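Local structure of TipC2 (Streptococcus intermedius B196, 6DHX) at residues E52-Y65 / Y74-K86. The protein is an immunity protein of a type VII secretion system that probably recognises and neutralises a cognate exported antibacterial toxin. Residues are numbered along the deposited sequence; the frame is centred on the assembly and turned at random.
Sequences EYSDDSKFYPSILY and YTKIAIDFSFLNK
Strands 59-65 and 74-82 form an antiparallel beta hairpin, with I63 and I79 as its hydrogen-bonded pair. I63 N gives a nearly straight bond to I79 O (2.8 Å, 170° at the hydrogen), and I79 N returns one to I63 O. Y65 N to I77 O continues the pairing; at the other end F81 N meets P61 O in a longer bond of 3.3 Å.

The two faces differ in character. On the one bearing S62, L64, A78 and D80, S62 OG donates to D80 OD1 at 2.6 Å, nearly along the carboxylate C-O bond; OG lies anti to the backbone N (chi1 177°), which turns it across to the neighbouring strand. The L64 side chain crosses the extended K76 chain at about a right angle, its CD1 against K76 CE, while K76 NZ bonds to Y93 OH. The other face is largely apolar: I63 CG1 reaches the edge of the F81 ring near its plane, and the Y65 ring brings CD1 to within 3.6 Å of I77 CG2, its OH bonding to D169 of helix 151-173. Helix 21-32 covers P61 and F81, and helix 151-173 packs on I77.

Where the strands part, two waters link E52 to residues 81-84. Both donate to the E52 carboxylate; one accepts from L84 N (2.8 Å), the other accepts from F83 N and donates to F81 O, while L84 CD2 packs 3.4 Å from E52 CD. P61 CD approaches F83 CE2 at 3.6 Å. Between strand 45-51 on one side and strand 89-99 on the other, this two-strand unit is typical of an antiparallel meander backed by helices.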
ATOM      1  N   GLU A  52      -1.347   5.774  17.948  1.00 33.92           N
ATOM      2  CA  GLU A  52      -0.887   4.387  18.005  1.00 35.63           C
ATOM      3  C   GLU A  52      -1.729   3.605  18.995  1.00 41.58           C
ATOM      4  O   GLU A  52      -1.933   4.036  20.135  1.00 42.06           O
ATOM      5  CB  GLU A  52       0.581   4.281  18.431  1.00 32.82           C
ATOM      6  CG  GLU A  52       1.571   4.889  17.418  1.00 31.05           C
ATOM      7  CD  GLU A  52       2.118   3.832  16.441  1.00 31.38           C
ATOM      8  OE1 GLU A  52       1.596   2.688  16.398  1.00 38.70           O
ATOM      9  OE2 GLU A  52       3.093   4.199  15.738  1.00 34.72           O
ATOM     10  N   TYR A  53      -2.165   2.422  18.581  1.00 41.87           N
ATOM     11  CA  TYR A  53      -2.916   1.568  19.505  1.00 54.46           C
ATOM     12  C   TYR A  53      -2.098   1.159  20.736  1.00 55.87           C
ATOM     13  O   TYR A  53      -2.658   1.018  21.832  1.00 59.67           O
ATOM     14  CB  TYR A  53      -3.414   0.331  18.767  1.00 63.19           C
ATOM     15  CG  TYR A  53      -4.055  -0.675  19.684  1.00 76.88           C
ATOM     16  CD1 TYR A  53      -5.342  -0.472  20.186  1.00 83.28           C
ATOM     17  CD2 TYR A  53      -3.373  -1.828  20.060  1.00 83.07           C
ATOM     18  CE1 TYR A  53      -5.932  -1.401  21.040  1.00 86.70           C
ATOM     19  CE2 TYR A  53      -3.952  -2.756  20.910  1.00 88.72           C
ATOM     20  CZ  TYR A  53      -5.229  -2.539  21.396  1.00 91.76           C
ATOM     21  OH  TYR A  53      -5.795  -3.471  22.239  1.00100.61           O
ATOM     22  N   SER A  54      -0.785   0.954  20.592  1.00 52.17           N
ATOM     23  CA  SER A  54       0.010   0.357  21.669  1.00 54.80           C
ATOM     24  C   SER A  54       0.621   1.372  22.618  1.00 54.69           C
ATOM     25  O   SER A  54       1.143   0.977  23.669  1.00 54.48           O
ATOM     26  CB  SER A  54       1.157  -0.481  21.103  1.00 55.12           C
ATOM     27  OG  SER A  54       2.081   0.377  20.454  1.00 52.74           O
ATOM     28  N   ASP A  55       0.615   2.651  22.263  1.00 50.89           N
ATOM     29  CA  ASP A  55       1.238   3.689  23.082  1.00 48.82           C
ATOM     30  C   ASP A  55       0.404   4.950  22.924  1.00 48.35           C
ATOM     31  O   ASP A  55       0.461   5.625  21.889  1.00 41.05           O
ATOM     32  CB  ASP A  55       2.685   3.929  22.666  1.00 50.25           C
ATOM     33  CG  ASP A  55       3.461   4.740  23.680  1.00 56.80           C
ATOM     34  OD1 ASP A  55       2.848   5.532  24.427  1.00 59.61           O
ATOM     35  OD2 ASP A  55       4.700   4.589  23.719  1.00 59.60           O
ATOM     36  N   ASP A  56      -0.347   5.281  23.964  1.00 50.72           N
ATOM     37  CA  ASP A  56      -1.233   6.419  23.886  1.00 51.64           C
ATOM     38  C   ASP A  56      -0.471   7.716  23.667  1.00 45.81           C
ATOM     39  O   ASP A  56      -1.080   8.718  23.299  1.00 48.03           O
ATOM     40  CB  ASP A  56      -2.066   6.500  25.185  1.00 63.07           C
ATOM     41  CG  ASP A  56      -3.089   7.622  25.148  1.00 74.11           C
ATOM     42  OD1 ASP A  56      -4.104   7.467  24.428  1.00 79.44           O
ATOM     43  OD2 ASP A  56      -2.863   8.664  25.818  1.00 74.04           O
ATOM     44  N   SER A  57       0.844   7.728  23.879  1.00 47.92           N
ATOM     45  CA  SER A  57       1.629   8.948  23.738  1.00 49.48           C
ATOM     46  C   SER A  57       2.223   9.142  22.339  1.00 42.48           C
ATOM     47  O   SER A  57       2.971  10.110  22.128  1.00 37.98           O
ATOM     48  CB  SER A  57       2.757   8.958  24.774  1.00 53.54           C
ATOM     49  OG  SER A  57       3.847   8.157  24.340  1.00 53.56           O
ATOM     50  N   LYS A  58       1.889   8.284  21.367  1.00 35.30           N
ATOM     51  CA  LYS A  58       2.534   8.326  20.060  1.00 31.26           C
ATOM     52  C   LYS A  58       1.521   8.233  18.921  1.00 33.43           C
ATOM     53  O   LYS A  58       0.461   7.606  19.042  1.00 31.15           O
ATOM     54  CB  LYS A  58       3.552   7.172  19.911  1.00 35.16           C
ATOM     55  CG  LYS A  58       4.700   7.260  20.917  1.00 42.26           C
ATOM     56  CD  LYS A  58       5.681   6.109  20.731  1.00 47.78           C
ATOM     57  CE  LYS A  58       6.784   6.132  21.777  1.00 48.52           C
ATOM     58  NZ  LYS A  58       7.696   4.974  21.560  1.00 56.15           N
ATOM     59  N   PHE A  59       1.909   8.788  17.785  1.00 25.04           N
ATOM     60  CA  PHE A  59       1.132   8.767  16.554  1.00 21.74           C
ATOM     61  C   PHE A  59       1.936   8.146  15.441  1.00 24.90           C
ATOM     62  O   PHE A  59       3.162   8.324  15.389  1.00 24.70           O
ATOM     63  CB  PHE A  59       0.752  10.183  16.098  1.00 22.57           C
ATOM     64  CG  PHE A  59      -0.161  10.878  17.042  1.00 23.03           C
ATOM     65  CD1 PHE A  59       0.339  11.618  18.106  1.00 30.74           C
ATOM     66  CD2 PHE A  59      -1.546  10.769  16.895  1.00 26.19           C
ATOM     67  CE1 PHE A  59      -0.529  12.261  19.020  1.00 33.91           C
ATOM     68  CE2 PHE A  59      -2.419  11.405  17.799  1.00 26.38           C
ATOM     69  CZ  PHE A  59      -1.906  12.153  18.869  1.00 29.06           C
ATOM     70  N   TYR A  60       1.223   7.346  14.554  1.00 21.09           N
ATOM     71  CA  TYR A  60       1.945   6.812  13.385  1.00 21.64           C
ATOM     72  C   TYR A  60       1.587   7.595  12.148  1.00 21.98           C
ATOM     73  O   TYR A  60       0.520   8.198  12.093  1.00 21.99           O
ATOM     74  CB  TYR A  60       1.597   5.335  13.153  1.00 22.36           C
ATOM     75  CG  TYR A  60       0.147   5.069  12.789  1.00 27.30           C
ATOM     76  CD1 TYR A  60      -0.272   5.050  11.454  1.00 25.97           C
ATOM     77  CD2 TYR A  60      -0.791   4.742  13.777  1.00 29.48           C
ATOM     78  CE1 TYR A  60      -1.576   4.746  11.122  1.00 28.33           C
ATOM     79  CE2 TYR A  60      -2.120   4.441  13.435  1.00 29.60           C
ATOM     80  CZ  TYR A  60      -2.484   4.446  12.102  1.00 31.99           C
ATOM     81  OH  TYR A  60      -3.765   4.141  11.695  1.00 33.57           O
ATOM     82  N   PRO A  61       2.508   7.671  11.185  1.00 20.59           N
ATOM     83  CA  PRO A  61       2.235   8.403   9.941  1.00 18.65           C
ATOM     84  C   PRO A  61       1.469   7.522   8.954  1.00 18.20           C
ATOM     85  O   PRO A  61       1.665   6.301   8.865  1.00 21.73           O
ATOM     86  CB  PRO A  61       3.642   8.725   9.403  1.00 21.25           C
ATOM     87  CG  PRO A  61       4.476   7.569   9.859  1.00 20.16           C
ATOM     88  CD  PRO A  61       3.847   7.028  11.160  1.00 21.74           C
ATOM     89  N   SER A  62       0.563   8.177   8.243  1.00 20.44           N
ATOM     90  CA  SER A  62      -0.251   7.557   7.207  1.00 21.22           C
ATOM     91  C   SER A  62      -0.327   8.540   6.056  1.00 23.74           C
ATOM     92  O   SER A  62      -0.519   9.740   6.289  1.00 24.48           O
ATOM     93  CB  SER A  62      -1.645   7.232   7.786  1.00 26.93           C
ATOM     94  OG  SER A  62      -2.519   6.686   6.824  1.00 27.24           O
ATOM     95  N   ILE A  63      -0.133   8.040   4.833  1.00 18.54           N
ATOM     96  CA  ILE A  63      -0.061   8.856   3.626  1.00 19.25           C
ATOM     97  C   ILE A  63      -1.329   8.585   2.831  1.00 21.87           C
ATOM     98  O   ILE A  63      -1.700   7.416   2.639  1.00 23.29           O
ATOM     99  CB  ILE A  63       1.180   8.492   2.785  1.00 22.15           C
ATOM    100  CG1 ILE A  63       2.473   8.484   3.648  1.00 23.32           C
ATOM    101  CG2 ILE A  63       1.275   9.381   1.547  1.00 23.43           C
ATOM    102  CD1 ILE A  63       2.750   9.825   4.434  1.00 21.67           C
ATOM    103  N   LEU A  64      -1.990   9.636   2.380  1.00 20.25           N
ATOM    104  CA  LEU A  64      -3.244   9.485   1.639  1.00 22.40           C
ATOM    105  C   LEU A  64      -3.138  10.298   0.356  1.00 27.12           C
ATOM    106  O   LEU A  64      -2.871  11.514   0.412  1.00 29.00           O
ATOM    107  CB  LEU A  64      -4.446  10.023   2.479  1.00 21.88           C
ATOM    108  CG  LEU A  64      -5.818   9.857   1.838  1.00 29.82           C
ATOM    109  CD1 LEU A  64      -6.120   8.312   1.781  1.00 27.69           C
ATOM    110  CD2 LEU A  64      -6.943  10.551   2.618  1.00 32.38           C
ATOM    111  N   TYR A  65      -3.365   9.655  -0.792  1.00 23.21           N
ATOM    112  CA  TYR A  65      -3.327  10.421  -2.035  1.00 22.83           C
ATOM    113  C   TYR A  65      -4.511  11.374  -2.110  1.00 25.51           C
ATOM    114  O   TYR A  65      -5.650  11.006  -1.806  1.00 26.06           O
ATOM    115  CB  TYR A  65      -3.320   9.489  -3.265  1.00 25.97           C
ATOM    116  CG  TYR A  65      -1.909   9.103  -3.597  1.00 22.94           C
ATOM    117  CD1 TYR A  65      -1.218   8.186  -2.798  1.00 22.66           C
ATOM    118  CD2 TYR A  65      -1.235   9.699  -4.660  1.00 25.37           C
ATOM    119  CE1 TYR A  65       0.138   7.849  -3.049  1.00 21.66           C
ATOM    120  CE2 TYR A  65       0.110   9.394  -4.927  1.00 24.97           C
ATOM    121  CZ  TYR A  65       0.780   8.470  -4.121  1.00 21.07           C
ATOM    122  OH  TYR A  65       2.087   8.148  -4.377  1.00 23.32           O
ATOM    123  N   TYR A  74     -10.311   4.811  -9.387  1.00 40.70           N
ATOM    124  CA  TYR A  74      -9.595   4.572  -8.134  1.00 35.67           C
ATOM    125  C   TYR A  74     -10.101   5.524  -7.062  1.00 41.59           C
ATOM    126  O   TYR A  74     -10.136   6.746  -7.258  1.00 44.21           O
ATOM    127  CB  TYR A  74      -8.082   4.717  -8.329  1.00 32.63           C
ATOM    128  CG  TYR A  74      -7.533   3.652  -9.254  1.00 33.64           C
ATOM    129  CD1 TYR A  74      -7.170   2.391  -8.772  1.00 31.64           C
ATOM    130  CD2 TYR A  74      -7.411   3.887 -10.620  1.00 41.25           C
ATOM    131  CE1 TYR A  74      -6.685   1.401  -9.632  1.00 32.54           C
ATOM    132  CE2 TYR A  74      -6.925   2.914 -11.482  1.00 39.43           C
ATOM    133  CZ  TYR A  74      -6.555   1.667 -10.979  1.00 38.05           C
ATOM    134  OH  TYR A  74      -6.094   0.683 -11.842  1.00 41.23           O
ATOM    135  N   THR A  75     -10.487   4.962  -5.922  1.00 31.43           N
ATOM    136  CA  THR A  75     -11.162   5.704  -4.869  1.00 31.36           C
ATOM    137  C   THR A  75     -10.243   6.034  -3.700  1.00 32.12           C
ATOM    138  O   THR A  75     -10.584   6.918  -2.896  1.00 33.24           O
ATOM    139  CB  THR A  75     -12.375   4.908  -4.356  1.00 36.77           C
ATOM    140  OG1 THR A  75     -11.945   3.625  -3.882  1.00 33.98           O
ATOM    141  CG2 THR A  75     -13.371   4.697  -5.474  1.00 45.90           C
ATOM    142  N   LYS A  76      -9.123   5.321  -3.566  1.00 27.68           N
ATOM    143  CA  LYS A  76      -8.233   5.505  -2.426  1.00 25.60           C
ATOM    144  C   LYS A  76      -6.872   4.914  -2.754  1.00 27.80           C
ATOM    145  O   LYS A  76      -6.780   3.822  -3.322  1.00 25.61           O
ATOM    146  CB  LYS A  76      -8.795   4.829  -1.164  1.00 30.58           C
ATOM    147  CG  LYS A  76      -8.000   5.117   0.089  1.00 29.84           C
ATOM    148  CD  LYS A  76      -8.793   4.671   1.333  1.00 34.84           C
ATOM    149  CE  LYS A  76      -8.079   5.125   2.583  1.00 37.23           C
ATOM    150  NZ  LYS A  76      -8.841   4.730   3.837  1.00 33.34           N
ATOM    151  N   ILE A  77      -5.817   5.615  -2.356  1.00 23.32           N
ATOM    152  CA  ILE A  77      -4.466   5.078  -2.400  1.00 21.85           C
ATOM    153  C   ILE A  77      -3.792   5.548  -1.123  1.00 22.77           C
ATOM    154  O   ILE A  77      -3.772   6.748  -0.840  1.00 22.29           O
ATOM    155  CB  ILE A  77      -3.663   5.560  -3.645  1.00 22.03           C
ATOM    156  CG1 ILE A  77      -4.428   5.356  -4.958  1.00 27.52           C
ATOM    157  CG2 ILE A  77      -2.257   4.874  -3.669  1.00 21.99           C
ATOM    158  CD1 ILE A  77      -3.852   6.165  -6.158  1.00 29.42           C
ATOM    159  N   ALA A  78      -3.239   4.620  -0.351  1.00 20.82           N
ATOM    160  CA  ALA A  78      -2.767   4.996   0.979  1.00 24.69           C
ATOM    161  C   ALA A  78      -1.542   4.181   1.354  1.00 24.84           C
ATOM    162  O   ALA A  78      -1.316   3.080   0.837  1.00 22.29           O
ATOM    163  CB  ALA A  78      -3.888   4.818   2.017  1.00 25.99           C
ATOM    164  N   ILE A  79      -0.718   4.756   2.233  1.00 21.52           N
ATOM    165  CA  ILE A  79       0.451   4.062   2.783  1.00 19.85           C
ATOM    166  C   ILE A  79       0.384   4.198   4.291  1.00 23.82           C
ATOM    167  O   ILE A  79       0.376   5.313   4.798  1.00 21.26           O
ATOM    168  CB  ILE A  79       1.785   4.644   2.282  1.00 20.20           C
ATOM    169  CG1 ILE A  79       1.789   4.799   0.752  1.00 20.00           C
ATOM    170  CG2 ILE A  79       2.936   3.743   2.777  1.00 20.79           C
ATOM    171  CD1 ILE A  79       3.015   5.593   0.228  1.00 22.02           C
ATOM    172  N   ASP A  80       0.325   3.083   5.002  1.00 19.14           N
ATOM    173  CA  ASP A  80       0.336   3.108   6.464  1.00 20.20           C
ATOM    174  C   ASP A  80       1.663   2.565   6.967  1.00 20.61           C
ATOM    175  O   ASP A  80       2.176   1.600   6.420  1.00 22.33           O
ATOM    176  CB  ASP A  80      -0.795   2.249   7.060  1.00 20.63           C
ATOM    177  CG  ASP A  80      -2.144   2.901   6.937  1.00 32.88           C
ATOM    178  OD1 ASP A  80      -2.198   4.125   6.960  1.00 34.79           O
ATOM    179  OD2 ASP A  80      -3.167   2.200   6.732  1.00 32.98           O
ATOM    180  N   PHE A  81       2.196   3.152   8.038  1.00 20.02           N
ATOM    181  CA  PHE A  81       3.447   2.694   8.643  1.00 21.29           C
ATOM    182  C   PHE A  81       3.197   2.149  10.040  1.00 22.87           C
ATOM    183  O   PHE A  81       2.520   2.815  10.835  1.00 24.20           O
ATOM    184  CB  PHE A  81       4.417   3.883   8.737  1.00 17.93           C
ATOM    185  CG  PHE A  81       4.907   4.327   7.408  1.00 18.89           C
ATOM    186  CD1 PHE A  81       4.139   5.178   6.618  1.00 18.74           C
ATOM    187  CD2 PHE A  81       6.122   3.851   6.905  1.00 22.16           C
ATOM    188  CE1 PHE A  81       4.569   5.596   5.327  1.00 20.17           C
ATOM    189  CE2 PHE A  81       6.562   4.242   5.627  1.00 19.73           C
ATOM    190  CZ  PHE A  81       5.762   5.107   4.820  1.00 17.68           C
ATOM    191  N   SER A  82       3.703   0.940  10.330  1.00 18.86           N
ATOM    192  CA  SER A  82       3.569   0.354  11.666  1.00 23.69           C
ATOM    193  C   SER A  82       4.985   0.173  12.173  1.00 25.10           C
ATOM    194  O   SER A  82       5.691  -0.745  11.741  1.00 23.82           O
ATOM    195  CB  SER A  82       2.820  -0.982  11.663  1.00 27.59           C
ATOM    196  OG  SER A  82       1.498  -0.791  11.186  1.00 29.73           O
ATOM    197  N   PHE A  83       5.409   1.070  13.047  1.00 23.80           N
ATOM    198  CA  PHE A  83       6.783   1.007  13.542  1.00 27.50           C
ATOM    199  C   PHE A  83       6.919   0.268  14.860  1.00 30.63           C
ATOM    200  O   PHE A  83       8.026  -0.190  15.200  1.00 27.72           O
ATOM    201  CB  PHE A  83       7.333   2.420  13.774  1.00 25.16           C
ATOM    202  CG  PHE A  83       7.414   3.279  12.561  1.00 23.94           C
ATOM    203  CD1 PHE A  83       7.990   2.813  11.383  1.00 24.04           C
ATOM    204  CD2 PHE A  83       6.958   4.616  12.622  1.00 28.04           C
ATOM    205  CE1 PHE A  83       8.099   3.637  10.269  1.00 22.55           C
ATOM    206  CE2 PHE A  83       7.054   5.430  11.513  1.00 21.49           C
ATOM    207  CZ  PHE A  83       7.632   4.960  10.335  1.00 21.21           C
ATOM    208  N   LEU A  84       5.851   0.192  15.640  1.00 25.22           N
ATOM    209  CA  LEU A  84       5.971  -0.168  17.048  1.00 28.56           C
ATOM    210  C   LEU A  84       5.650  -1.629  17.351  1.00 34.02           C
ATOM    211  O   LEU A  84       5.977  -2.092  18.449  1.00 38.71           O
ATOM    212  CB  LEU A  84       5.016   0.705  17.885  1.00 30.65           C
ATOM    213  CG  LEU A  84       5.499   2.026  18.468  1.00 42.87           C
ATOM    214  CD1 LEU A  84       6.451   2.779  17.572  1.00 37.87           C
ATOM    215  CD2 LEU A  84       4.296   2.900  18.900  1.00 38.77           C
ATOM    216  N   ASN A  85       4.957  -2.336  16.466  1.00 28.96           N
ATOM    217  CA  ASN A  85       4.463  -3.675  16.779  1.00 32.06           C
ATOM    218  C   ASN A  85       5.512  -4.731  16.408  1.00 31.42           C
ATOM    219  O   ASN A  85       6.532  -4.430  15.785  1.00 30.32           O
ATOM    220  CB  ASN A  85       3.155  -3.952  16.044  1.00 36.55           C
ATOM    221  CG  ASN A  85       3.296  -3.826  14.538  1.00 36.89           C
ATOM    222  OD1 ASN A  85       4.088  -3.000  14.044  1.00 35.70           O
ATOM    223  ND2 ASN A  85       2.532  -4.625  13.797  1.00 34.40           N
ATOM    224  N   LYS A  86       5.244  -5.984  16.791  1.00 30.87           N
ATOM    225  CA  LYS A  86       6.221  -7.047  16.540  1.00 28.34           C
ATOM    226  C   LYS A  86       6.323  -7.354  15.056  1.00 28.97           C
ATOM    227  O   LYS A  86       7.411  -7.656  14.555  1.00 30.64           O
ATOM    228  CB  LYS A  86       5.849  -8.309  17.312  1.00 34.90           C
ATOM    229  CG  LYS A  86       6.088  -8.190  18.805  1.00 41.53           C
ATOM    230  CD  LYS A  86       5.636  -9.483  19.498  1.00 42.46           C
ATOM    231  CE  LYS A  86       5.824  -9.372  21.003  1.00 54.10           C
ATOM    232  NZ  LYS A  86       5.278 -10.577  21.697  1.00 62.37           N
TER
HETATM  233  O   HOH W   1       3.058   0.527  15.188  1.00 32.25           O
HETATM  234  O   HOH W   2       3.973   3.275  13.561  1.00 33.34           O
HETATM  235  O   HOH W   3      -6.683   8.400  -1.598  1.00 26.10           O